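Local coordinates for sulfate transporter sulfate transporter family protein (Wolinella succinogenes, PDB 4DGF), which probably carries sulfate or related anions across the membrane as a SulP-family transporter, of which this chain is the C-terminal, cytoplasmic STAS domain, at residues Asp39-Lys42 / Gly43-Asp46; Lys18-Pro21 / Leu22-Ile26. One frame throughout, in Å; residues are numbered along the deposited sequence.

Interaction 1. Residues Asp39-Lys42 / Gly43-Asp46; sequences DRLK and GVLD. With FMT (formic acid), chain D.
Val-44 folds back onto Leu-41 through a type II beta turn that ends the helix 35-41, with Lys-42 and Gly-43 at the two corner positions. Val-44 N donates to Leu-41 O (3.0 Å, N-H...O 160°). Gly-43 takes the third turn position with phi at 77°, a value that glycine adopts readily. Lys-42, at the second, touches Glu-75 of helix 67-83 with its side chain. In Val-44 the CG2 branch stands beside the backbone N, and this brings it over the helix end: CG2 lies 3.2 Å from Leu-41 O and 3.4 Å from Arg-40 O. The same methyl meets Leu-41 CD1 more loosely, at 4.3 Å. Leu-41 itself rests on Phe-33 and Phe-76, while Val-44 leans on Tyr-27 and Phe-55, and both residues thus tie the turn to the body of the domain. Just before Leu-41 in the helix, Arg-40 holds a formate at the edge of its guanidinium in a two-pronged grip. Its NE points almost straight at formate O1 (2.7 Å, 174°), and NH2 reaches formate O2 at 3.0 Å. Tyr-27 OH and Asn-30 N also bind this formate, which probably came from the crystallisation liquor. Paired N-H donors facing a flat anion imply that this surface site can receive a small carboxylate, whereas one backbone bond closes the neighbouring turn and a valine methyl packs over its carbonyl oxygens.

Interaction 2. Residues Lys18-Pro21 / Leu22-Ile26; sequences KVVP and LGVEI
A type II beta turn from Pro-21 to Val-24 leads the chain into strand 24-28, an outermost strand of the parallel sheet of this STAS domain, and lets residues 20 and 21 fold back beside its beginning. Val-24 N donates to Pro-21 O at 3.3 Å, a long bond with an N-H...O angle of 149°. Leu-22 and Gly-23 form the corners, and the positive phi of Gly-23 (90°) suits a residue without a side chain. Gly-23 also makes backbone hydrogen bonds with Lys-53 and Val-54, which dock the turn against the neighbouring strand. Inside the bend, the proline ring and Val-24 lie askew to each other: CG2 of Val-24, set beside its own backbone N, comes 3.9 Å from Pro-21 CB and also nears CG and CD of the ring. Both side chains also touch helix 118-130, Pro-21 at Lys-126 and Val-24 at Val-129. Val-20 packs against Val-24 and Ile-26, the two strand residues whose side chains start out toward it, its CG1 lying 4.0 Å from Val-24 CB. Glu-25, between them, points away, but its carboxylate curls back to its own strand. There OE2 accepts from Ile-26 N at 2.9 Å, met on the anti side and somewhat out of the carboxylate plane. Val-20 and Ile-26 meet tip to tip. With CG1 of Ile-26 anti to its carbonyl carbon (chi1 -63°), the terminal CD1 abuts the fork of Val-20, 3.4 Å from CG1 and 3.5 Å from CG2, tighter than usual van der Waals contact.

Overall arrangement
Both contacts lie near the surface of the one STAS domain, their centres 19 Å apart and their nearest atoms about 6 Å apart without touching. Strand 24-28 precedes helix 35-41 in the chain, so interaction 2 turns the chain into the first element and interaction 1 turns it out of the second. Each relies on a type II turn with glycine at the third position and one backbone bond. The chemistry differs around them: interaction 2 is mainly aliphatic packing of a loop over an edge strand, whereas interaction 1 includes a buried leucine and a charged arginine gripping formate. Tyr-27 of strand 24-28 joins that formate site, linking the two elements.

Interaction 1. Residues Asp39-Lys42 / Gly43-Asp46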
# COMPACT_ATOMS: atom_id res chain seq x y z
N ASP A 39 -11.25 -0.03 -9.21
CA ASP A 39 -11.13 -0.03 -10.69
C ASP A 39 -9.78 0.56 -11.10
O ASP A 39 -9.17 0.17 -12.10
CB ASP A 39 -12.22 0.83 -11.30
CG ASP A 39 -13.16 0.04 -12.17
OD1 ASP A 39 -12.58 -0.60 -13.12
OD2 ASP A 39 -14.43 0.10 -11.93
N ARG A 40 -9.33 1.54 -10.35
CA ARG A 40 -8.01 2.19 -10.67
C ARG A 40 -6.78 1.39 -10.20
O ARG A 40 -5.77 1.30 -10.92
CB ARG A 40 -7.96 3.56 -10.07
CG ARG A 40 -8.94 4.49 -10.70
CD ARG A 40 -8.81 5.90 -10.15
NE ARG A 40 -9.06 6.11 -8.73
CZ ARG A 40 -10.20 6.50 -8.21
NH1 ARG A 40 -11.34 6.75 -8.95
NH2 ARG A 40 -10.25 6.75 -6.94
N LEU A 41 -6.86 0.69 -9.08
CA LEU A 41 -5.72 -0.08 -8.59
C LEU A 41 -5.51 -1.39 -9.42
O LEU A 41 -4.36 -1.94 -9.57
CB LEU A 41 -5.86 -0.44 -7.10
CG LEU A 41 -4.68 -1.23 -6.49
CD1 LEU A 41 -3.33 -0.44 -6.59
CD2 LEU A 41 -5.08 -1.53 -5.03
N LYS A 42 -6.64 -1.91 -9.92
CA LYS A 42 -6.59 -3.21 -10.65
C LYS A 42 -5.57 -3.18 -11.72
O LYS A 42 -5.63 -2.41 -12.68
CB LYS A 42 -7.93 -3.60 -11.30
CG LYS A 42 -7.93 -5.11 -11.64
CD LYS A 42 -9.28 -5.57 -12.11
CE LYS A 42 -9.30 -7.08 -11.95
NZ LYS A 42 -10.06 -7.74 -13.05
N GLY A 43 -4.66 -4.16 -11.65
CA GLY A 43 -3.74 -4.37 -12.74
C GLY A 43 -2.59 -3.37 -12.79
O GLY A 43 -1.78 -3.40 -13.75
N VAL A 44 -2.45 -2.52 -11.76
CA VAL A 44 -1.38 -1.56 -11.78
C VAL A 44 0.00 -2.20 -11.92
O VAL A 44 0.83 -1.68 -12.64
CB VAL A 44 -1.41 -0.69 -10.52
CG1 VAL A 44 -0.06 -0.03 -10.27
CG2 VAL A 44 -2.49 0.46 -10.68
N LEU A 45 0.27 -3.35 -11.29
CA LEU A 45 1.60 -3.91 -11.48
C LEU A 45 1.78 -4.50 -12.90
O LEU A 45 2.88 -4.64 -13.35
CB LEU A 45 1.90 -4.96 -10.42
CG LEU A 45 2.54 -4.59 -9.09
CD1 LEU A 45 2.93 -5.92 -8.47
CD2 LEU A 45 3.78 -3.70 -9.15
N ASP A 46 0.73 -4.87 -13.63
CA ASP A 46 0.95 -5.34 -15.02
C ASP A 46 1.24 -4.18 -16.00
O ASP A 46 1.57 -4.46 -17.16
CB ASP A 46 -0.29 -6.03 -15.59
CG ASP A 46 -0.74 -7.27 -14.76
OD1 ASP A 46 0.14 -8.08 -14.32
OD2 ASP A 46 -1.99 -7.41 -14.55
C FMT D . -6.61 6.29 -6.20
O1 FMT D . -6.96 5.48 -7.08
O2 FMT D . -7.61 6.88 -5.62

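Interaction 2. Residues Lys18-Pro21 / Leu22-Ile26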
# COMPACT_ATOMS: atom_id res chain seq x y z
N LYS A 18 9.15 13.89 0.55
CA LYS A 18 9.94 12.76 1.05
C LYS A 18 11.07 12.32 0.15
O LYS A 18 11.06 12.62 -1.06
CB LYS A 18 9.02 11.53 1.38
CG LYS A 18 7.80 11.91 2.21
CD LYS A 18 8.14 12.20 3.67
CE LYS A 18 6.88 12.76 4.31
NZ LYS A 18 7.23 13.29 5.67
N VAL A 19 12.03 11.60 0.73
CA VAL A 19 13.11 10.97 -0.06
C VAL A 19 12.75 9.54 -0.38
O VAL A 19 12.63 8.68 0.52
CB VAL A 19 14.46 11.03 0.68
CG1 VAL A 19 15.49 10.21 -0.05
CG2 VAL A 19 14.92 12.48 0.79
N VAL A 20 12.36 9.34 -1.64
CA VAL A 20 11.88 8.03 -2.07
C VAL A 20 12.94 7.26 -2.75
O VAL A 20 13.45 7.67 -3.82
CB VAL A 20 10.60 8.11 -2.94
CG1 VAL A 20 10.14 6.72 -3.25
CG2 VAL A 20 9.51 8.94 -2.26
N PRO A 21 13.39 6.16 -2.14
CA PRO A 21 14.46 5.42 -2.79
C PRO A 21 14.12 4.99 -4.19
O PRO A 21 12.93 4.72 -4.49
CB PRO A 21 14.69 4.20 -1.86
CG PRO A 21 14.00 4.56 -0.55
CD PRO A 21 12.91 5.52 -0.91
N LEU A 22 15.14 4.92 -5.08
CA LEU A 22 14.99 4.19 -6.36
C LEU A 22 14.54 2.74 -6.13
O LEU A 22 15.03 2.10 -5.22
CB LEU A 22 16.25 4.25 -7.20
CG LEU A 22 16.77 5.65 -7.52
CD1 LEU A 22 17.97 5.48 -8.49
CD2 LEU A 22 15.73 6.58 -8.11
N GLY A 23 13.60 2.24 -6.94
CA GLY A 23 13.05 0.86 -6.81
C GLY A 23 11.83 0.79 -5.91
O GLY A 23 11.31 -0.28 -5.73
N VAL A 24 11.42 1.92 -5.31
CA VAL A 24 10.20 1.93 -4.46
C VAL A 24 9.14 2.70 -5.31
O VAL A 24 9.34 3.88 -5.71
CB VAL A 24 10.47 2.69 -3.16
CG1 VAL A 24 9.18 2.72 -2.28
CG2 VAL A 24 11.58 1.98 -2.37
N GLU A 25 8.00 2.09 -5.57
CA GLU A 25 6.90 2.83 -6.14
C GLU A 25 5.88 3.15 -5.03
O GLU A 25 5.75 2.39 -4.06
CB GLU A 25 6.21 1.96 -7.17
CG GLU A 25 5.14 2.71 -8.01
CD GLU A 25 5.63 4.08 -8.57
OE1 GLU A 25 6.25 3.96 -9.64
OE2 GLU A 25 5.41 5.18 -7.97
N ILE A 26 5.15 4.25 -5.21
CA ILE A 26 4.17 4.72 -4.20
C ILE A 26 2.85 5.04 -4.90
O ILE A 26 2.83 5.65 -5.99
CB ILE A 26 4.73 5.93 -3.44
CG1 ILE A 26 6.04 5.51 -2.64
CG2 ILE A 26 3.69 6.46 -2.45
CD1 ILE A 26 6.90 6.65 -2.26